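Local coordinates for protein putative acetamidase/formamidase (Yersinia enterocolitica subsp. palearctica serotype O:3, PDB 5UBU) that probably hydrolyses carbon-nitrogen bonds in linear amides such as acetamide or formamide, at residues 50-64 with 233-247. Residues are numbered along the deposited sequence; the frame is centred on the assembly and turned at random.
With NA (sodium ion), chain G.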
loop_
_atom_site.group_PDB
_atom_site.type_symbol
_atom_site.label_atom_id
_atom_site.label_comp_id
_atom_site.label_asym_id
_atom_site.label_seq_id
_atom_site.Cartn_x
_atom_site.Cartn_y
_atom_site.Cartn_z
ATOM N N ILE B 50 -26.702 26.942 -16.415
ATOM C CA ILE B 50 -27.942 26.229 -16.717
ATOM C C ILE B 50 -28.882 26.118 -15.518
ATOM O O ILE B 50 -28.491 26.353 -14.372
ATOM C CB ILE B 50 -27.639 24.785 -17.208
ATOM C CG1 ILE B 50 -27.016 23.941 -16.095
ATOM C CG2 ILE B 50 -26.716 24.804 -18.425
ATOM C CD1 ILE B 50 -26.763 22.507 -16.505
ATOM N N GLU B 51 -30.128 25.752 -15.806
ATOM C CA GLU B 51 -31.141 25.524 -14.780
ATOM C C GLU B 51 -31.142 24.021 -14.464
ATOM O O GLU B 51 -30.857 23.202 -15.349
ATOM C CB GLU B 51 -32.521 25.946 -15.285
ATOM C CG GLU B 51 -32.686 27.447 -15.496
ATOM C CD GLU B 51 -32.713 28.227 -14.201
ATOM O OE1 GLU B 51 -32.928 27.630 -13.122
ATOM O OE2 GLU B 51 -32.552 29.462 -14.245
ATOM N N PRO B 52 -31.429 23.648 -13.199
ATOM C CA PRO B 52 -31.490 22.222 -12.906
ATOM C C PRO B 52 -32.562 21.575 -13.781
ATOM O O PRO B 52 -33.672 22.099 -13.887
ATOM C CB PRO B 52 -31.891 22.179 -11.425
ATOM C CG PRO B 52 -31.437 23.469 -10.866
ATOM C CD PRO B 52 -31.598 24.463 -11.982
ATOM N N GLY B 53 -32.207 20.472 -14.428
ATOM C CA GLY B 53 -33.134 19.766 -15.316
ATOM C C GLY B 53 -32.777 19.953 -16.781
ATOM O O GLY B 53 -33.237 19.203 -17.614
ATOM N N ASP B 54 -31.976 20.977 -17.085
ATOM C CA ASP B 54 -31.540 21.248 -18.462
ATOM C C ASP B 54 -30.615 20.166 -19.011
ATOM O O ASP B 54 -29.992 19.420 -18.262
ATOM C CB ASP B 54 -30.791 22.593 -18.565
ATOM C CG ASP B 54 -31.697 23.803 -18.498
ATOM O OD1 ASP B 54 -32.938 23.657 -18.462
ATOM O OD2 ASP B 54 -31.148 24.927 -18.506
ATOM N N ARG B 55 -30.543 20.111 -20.335
ATOM C CA ARG B 55 -29.693 19.173 -21.052
ATOM C C ARG B 55 -28.510 19.931 -21.648
ATOM O O ARG B 55 -28.630 21.115 -21.980
ATOM C CB ARG B 55 -30.493 18.454 -22.145
ATOM C CG ARG B 55 -31.455 17.425 -21.578
ATOM C CD ARG B 55 -32.480 16.896 -22.559
ATOM N NE ARG B 55 -31.814 16.090 -23.581
ATOM C CZ ARG B 55 -31.669 16.423 -24.864
ATOM N NH1 ARG B 55 -31.042 15.591 -25.687
ATOM N NH2 ARG B 55 -32.190 17.545 -25.354
ATOM N N VAL B 56 -27.363 19.262 -21.746
ATOM C CA VAL B 56 -26.163 19.858 -22.326
ATOM C C VAL B 56 -25.547 18.856 -23.298
ATOM O O VAL B 56 -25.344 17.699 -22.950
ATOM C CB VAL B 56 -25.114 20.238 -21.262
ATOM C CG1 VAL B 56 -23.905 20.910 -21.910
ATOM C CG2 VAL B 56 -25.722 21.169 -20.231
ATOM N N ILE B 57 -25.277 19.308 -24.519
ATOM C CA ILE B 57 -24.660 18.494 -25.552
ATOM C C ILE B 57 -23.211 18.964 -25.598
ATOM O O ILE B 57 -22.920 20.042 -26.124
ATOM C CB ILE B 57 -25.342 18.696 -26.921
ATOM C CG1 ILE B 57 -26.842 18.372 -26.821
ATOM C CG2 ILE B 57 -24.650 17.839 -27.985
ATOM C CD1 ILE B 57 -27.621 18.606 -28.107
ATOM N N VAL B 58 -22.311 18.155 -25.053
ATOM C CA VAL B 58 -20.894 18.505 -24.980
ATOM C C VAL B 58 -20.035 17.900 -26.094
ATOM O O VAL B 58 -20.065 16.697 -26.310
ATOM C CB VAL B 58 -20.283 18.026 -23.644
ATOM C CG1 VAL B 58 -18.856 18.543 -23.507
ATOM C CG2 VAL B 58 -21.116 18.507 -22.469
ATOM N N ASP B 59 -19.265 18.749 -26.779
ATOM C CA ASP B 59 -18.329 18.326 -27.818
ATOM C C ASP B 59 -16.969 18.162 -27.128
ATOM O O ASP B 59 -16.149 19.078 -27.123
ATOM C CB ASP B 59 -18.230 19.363 -28.945
ATOM C CG ASP B 59 -19.514 19.472 -29.777
ATOM O OD1 ASP B 59 -20.385 18.578 -29.685
ATOM O OD2 ASP B 59 -19.636 20.448 -30.555
ATOM N N THR B 60 -16.739 16.995 -26.536
ATOM C CA THR B 60 -15.490 16.732 -25.811
ATOM C C THR B 60 -14.292 16.469 -26.717
ATOM O O THR B 60 -14.445 16.080 -27.865
ATOM C CB THR B 60 -15.610 15.498 -24.882
ATOM O OG1 THR B 60 -15.761 14.306 -25.662
ATOM C CG2 THR B 60 -16.777 15.635 -23.926
ATOM N N ARG B 61 -13.105 16.695 -26.169
ATOM C CA ARG B 61 -11.847 16.435 -26.848
ATOM C C ARG B 61 -11.219 15.204 -26.198
ATOM O O ARG B 61 -11.489 14.909 -25.035
ATOM C CB ARG B 61 -10.908 17.638 -26.752
ATOM C CG ARG B 61 -11.325 18.783 -27.642
ATOM C CD ARG B 61 -10.320 19.930 -27.580
ATOM N NE ARG B 61 -10.656 20.977 -28.552
ATOM C CZ ARG B 61 -10.010 22.136 -28.686
ATOM N NH1 ARG B 61 -10.408 23.011 -29.600
ATOM N NH2 ARG B 61 -8.977 22.436 -27.906
ATOM N N ASP B 62 -10.375 14.490 -26.948
ATOM C CA ASP B 62 -9.748 13.288 -26.412
ATOM C C ASP B 62 -8.745 13.648 -25.311
ATOM O O ASP B 62 -8.412 14.813 -25.120
ATOM C CB ASP B 62 -9.129 12.411 -27.529
ATOM C CG ASP B 62 -7.850 13.005 -28.158
ATOM O OD1 ASP B 62 -7.203 13.885 -27.553
ATOM O OD2 ASP B 62 -7.446 12.541 -29.262
ATOM N N ALA B 63 -8.265 12.635 -24.604
ATOM C CA ALA B 63 -7.309 12.825 -23.513
ATOM C C ALA B 63 -6.002 13.533 -23.891
ATOM O O ALA B 63 -5.345 14.111 -23.019
ATOM C CB ALA B 63 -6.986 11.485 -22.886
ATOM N N PHE B 64 -5.638 13.499 -25.168
ATOM C CA PHE B 64 -4.394 14.118 -25.644
ATOM C C PHE B 64 -4.632 15.463 -26.338
ATOM O O PHE B 64 -3.696 16.078 -26.846
ATOM C CB PHE B 64 -3.688 13.150 -26.610
ATOM C CG PHE B 64 -3.693 11.718 -26.135
ATOM C CD1 PHE B 64 -2.953 11.349 -25.010
ATOM C CD2 PHE B 64 -4.447 10.743 -26.793
ATOM C CE1 PHE B 64 -2.963 10.034 -24.558
ATOM C CE2 PHE B 64 -4.454 9.438 -26.338
ATOM C CZ PHE B 64 -3.716 9.080 -25.218
ATOM N N THR B 233 -4.030 3.910 -20.538
ATOM C CA THR B 233 -5.092 4.523 -21.340
ATOM C C THR B 233 -6.095 3.505 -21.862
ATOM O O THR B 233 -5.783 2.335 -22.052
ATOM C CB THR B 233 -4.524 5.261 -22.588
ATOM O OG1 THR B 233 -4.023 4.317 -23.541
ATOM C CG2 THR B 233 -3.418 6.233 -22.212
ATOM N N ALA B 234 -7.302 3.987 -22.106
ATOM C CA ALA B 234 -8.374 3.191 -22.666
ATOM C C ALA B 234 -8.366 3.577 -24.143
ATOM O O ALA B 234 -7.313 3.939 -24.668
ATOM C CB ALA B 234 -9.688 3.568 -22.011
ATOM N N VAL B 235 -9.503 3.452 -24.826
ATOM C CA VAL B 235 -9.591 3.894 -26.219
ATOM C C VAL B 235 -10.122 5.322 -26.093
ATOM O O VAL B 235 -11.320 5.541 -25.985
ATOM C CB VAL B 235 -10.485 2.991 -27.101
ATOM C CG1 VAL B 235 -10.704 3.622 -28.471
ATOM C CG2 VAL B 235 -9.857 1.606 -27.239
ATOM N N GLU B 236 -9.193 6.275 -26.081
ATOM C CA GLU B 236 -9.497 7.693 -25.931
ATOM C C GLU B 236 -10.074 8.277 -27.219
ATOM O O GLU B 236 -9.496 8.077 -28.302
ATOM C CB GLU B 236 -8.205 8.454 -25.621
ATOM C CG GLU B 236 -7.339 7.879 -24.506
ATOM C CD GLU B 236 -8.006 7.876 -23.152
ATOM O OE1 GLU B 236 -7.538 7.106 -22.278
ATOM O OE2 GLU B 236 -8.983 8.631 -22.950
ATOM N N PHE B 237 -11.178 9.021 -27.121
ATOM C CA PHE B 237 -11.776 9.618 -28.324
ATOM C C PHE B 237 -12.550 10.911 -28.038
ATOM O O PHE B 237 -12.899 11.210 -26.900
ATOM C CB PHE B 237 -12.664 8.591 -29.072
ATOM C CG PHE B 237 -14.039 8.384 -28.473
ATOM C CD1 PHE B 237 -14.203 7.901 -27.193
ATOM C CD2 PHE B 237 -15.179 8.604 -29.237
ATOM C CE1 PHE B 237 -15.476 7.700 -26.663
ATOM C CE2 PHE B 237 -16.451 8.386 -28.706
ATOM C CZ PHE B 237 -16.592 7.928 -27.420
ATOM N N ALA B 238 -12.762 11.681 -29.105
ATOM C CA ALA B 238 -13.508 12.918 -29.069
ATOM C C ALA B 238 -14.968 12.496 -29.235
ATOM O O ALA B 238 -15.272 11.688 -30.118
ATOM C CB ALA B 238 -13.066 13.832 -30.197
ATOM N N SER B 239 -15.863 13.036 -28.401
ATOM C CA SER B 239 -17.277 12.638 -28.440
ATOM C C SER B 239 -18.297 13.748 -28.362
ATOM O O SER B 239 -17.976 14.892 -28.049
ATOM C CB SER B 239 -17.582 11.736 -27.241
ATOM O OG SER B 239 -17.614 12.491 -26.033
ATOM N N ILE B 240 -19.540 13.356 -28.641
ATOM C CA ILE B 240 -20.705 14.210 -28.536
ATOM C C ILE B 240 -21.447 13.553 -27.382
ATOM O O ILE B 240 -22.189 12.587 -27.580
ATOM C CB ILE B 240 -21.577 14.224 -29.809
ATOM C CG1 ILE B 240 -20.760 14.712 -31.014
ATOM C CG2 ILE B 240 -22.796 15.118 -29.597
ATOM C CD1 ILE B 240 -21.510 14.721 -32.327
ATOM N N THR B 241 -21.196 14.043 -26.173
ATOM C CA THR B 241 -21.808 13.509 -24.957
ATOM C C THR B 241 -22.975 14.382 -24.556
ATOM O O THR B 241 -22.802 15.579 -24.334
ATOM C CB THR B 241 -20.788 13.461 -23.800
ATOM O OG1 THR B 241 -19.708 12.590 -24.158
ATOM C CG2 THR B 241 -21.434 12.967 -22.523
ATOM N N THR B 242 -24.159 13.777 -24.472
ATOM C CA THR B 242 -25.368 14.482 -24.076
ATOM C C THR B 242 -25.720 14.088 -22.650
ATOM O O THR B 242 -25.879 12.905 -22.352
ATOM C CB THR B 242 -26.545 14.176 -25.023
ATOM O OG1 THR B 242 -26.216 14.611 -26.343
ATOM C CG2 THR B 242 -27.813 14.914 -24.585
ATOM N N ILE B 243 -25.845 15.087 -21.779
ATOM C CA ILE B 243 -26.166 14.867 -20.369
ATOM C C ILE B 243 -27.366 15.685 -19.908
ATOM O O ILE B 243 -27.734 16.681 -20.544
ATOM C CB ILE B 243 -24.966 15.234 -19.460
ATOM C CG1 ILE B 243 -24.582 16.714 -19.609
ATOM C CG2 ILE B 243 -23.769 14.359 -19.785
ATOM C CD1 ILE B 243 -23.431 17.147 -18.730
ATOM N N LYS B 244 -27.982 15.238 -18.813
ATOM C CA LYS B 244 -29.105 15.942 -18.194
ATOM C C LYS B 244 -28.579 16.186 -16.777
ATOM O O LYS B 244 -28.229 15.246 -16.066
ATOM C CB LYS B 244 -30.388 15.091 -18.169
ATOM C CG LYS B 244 -31.704 15.859 -18.228
ATOM C CD LYS B 244 -32.867 15.250 -17.448
ATOM C CE LYS B 244 -34.222 15.817 -17.869
ATOM N NZ LYS B 244 -35.260 15.631 -16.819
ATOM N N VAL B 245 -28.492 17.447 -16.383
ATOM C CA VAL B 245 -27.961 17.821 -15.078
ATOM C C VAL B 245 -29.082 18.349 -14.199
ATOM O O VAL B 245 -29.826 19.237 -14.621
ATOM C CB VAL B 245 -26.881 18.909 -15.241
ATOM C CG1 VAL B 245 -26.278 19.294 -13.890
ATOM C CG2 VAL B 245 -25.800 18.432 -16.209
ATOM N N ASP B 246 -29.214 17.811 -12.987
ATOM C CA ASP B 246 -30.258 18.262 -12.077
ATOM C C ASP B 246 -29.586 18.526 -10.721
ATOM O O ASP B 246 -28.380 18.284 -10.560
ATOM C CB ASP B 246 -31.409 17.252 -12.017
ATOM C CG ASP B 246 -32.767 17.898 -11.606
ATOM O OD1 ASP B 246 -32.787 18.897 -10.848
ATOM O OD2 ASP B 246 -33.831 17.384 -12.049
ATOM N N LEU B 247 -30.354 19.055 -9.767
ATOM C CA LEU B 247 -29.830 19.425 -8.463
ATOM C C LEU B 247 -30.669 18.877 -7.323
ATOM O O LEU B 247 -31.887 19.042 -7.313
ATOM C CB LEU B 247 -29.825 20.949 -8.372
ATOM C CG LEU B 247 -29.284 21.626 -7.112
ATOM C CD1 LEU B 247 -27.799 21.359 -6.968
ATOM C CD2 LEU B 247 -29.545 23.114 -7.182
HETATM NA NA NA G . -8.567 8.388 -20.755
HETATM O O HOH W 1 -13.372 13.083 -25.228
HETATM O O HOH W 2 -8.531 10.328 -30.295
HETATM O O HOH W 3 -10.318 10.919 -24.190
#
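Thr60 OG1 meets Ser239 OG at 2.6 Å, a hydrogen bond that either hydroxyl could donate, and the same OG1 also holds a water that donates to Phe237 O. With chi1 at 67°, Thr60 carries OG1 between its backbone N and carbonyl carbon, turned to Ser239. Ser239 OG is gripped a second time by Thr241 OG1, so three buried hydroxyls and a water form one chain. From here toward Gly53 the backbones pair as antiparallel strands. Val58 and Thr241 exchange a bond each way, that from Val58 N to Thr241 O being 2.7 Å long; Val56 and Ile243 do the same, and Val245 N bonds Asp54 O. On the face of Arg55, Ile57 and Thr242, Ile57 CG2 lies beside Ile240 CG2 at 3.7 Å, while Arg55 lays CG on Lys244 CG and reaches NH1 to the Thr242 methyl; its NE is salt-bridged to Glu107. The type II turn Glu51-Asp54 closes this end, Gly53 N bonding Val245 O at 2.7 Å.

Beyond Ala238 the strand pairing gives way to side chains and waters. Ala63 CB sits 3.5 Å from Glu236 OE2, and the Phe64 ring packs its CE2 against Glu236 CG. Both carboxylate oxygens of Glu236 bind the sodium ion, each at 2.2 Å, and Ala234 N holds OE1 from above the carboxylate plane. The backbone bonds make strands 55-59 and 239-248 neighbours in a large mixed beta sheet, and the chain leading into the second supplies Glu236 to a sodium site it shares with Asp220 and His222.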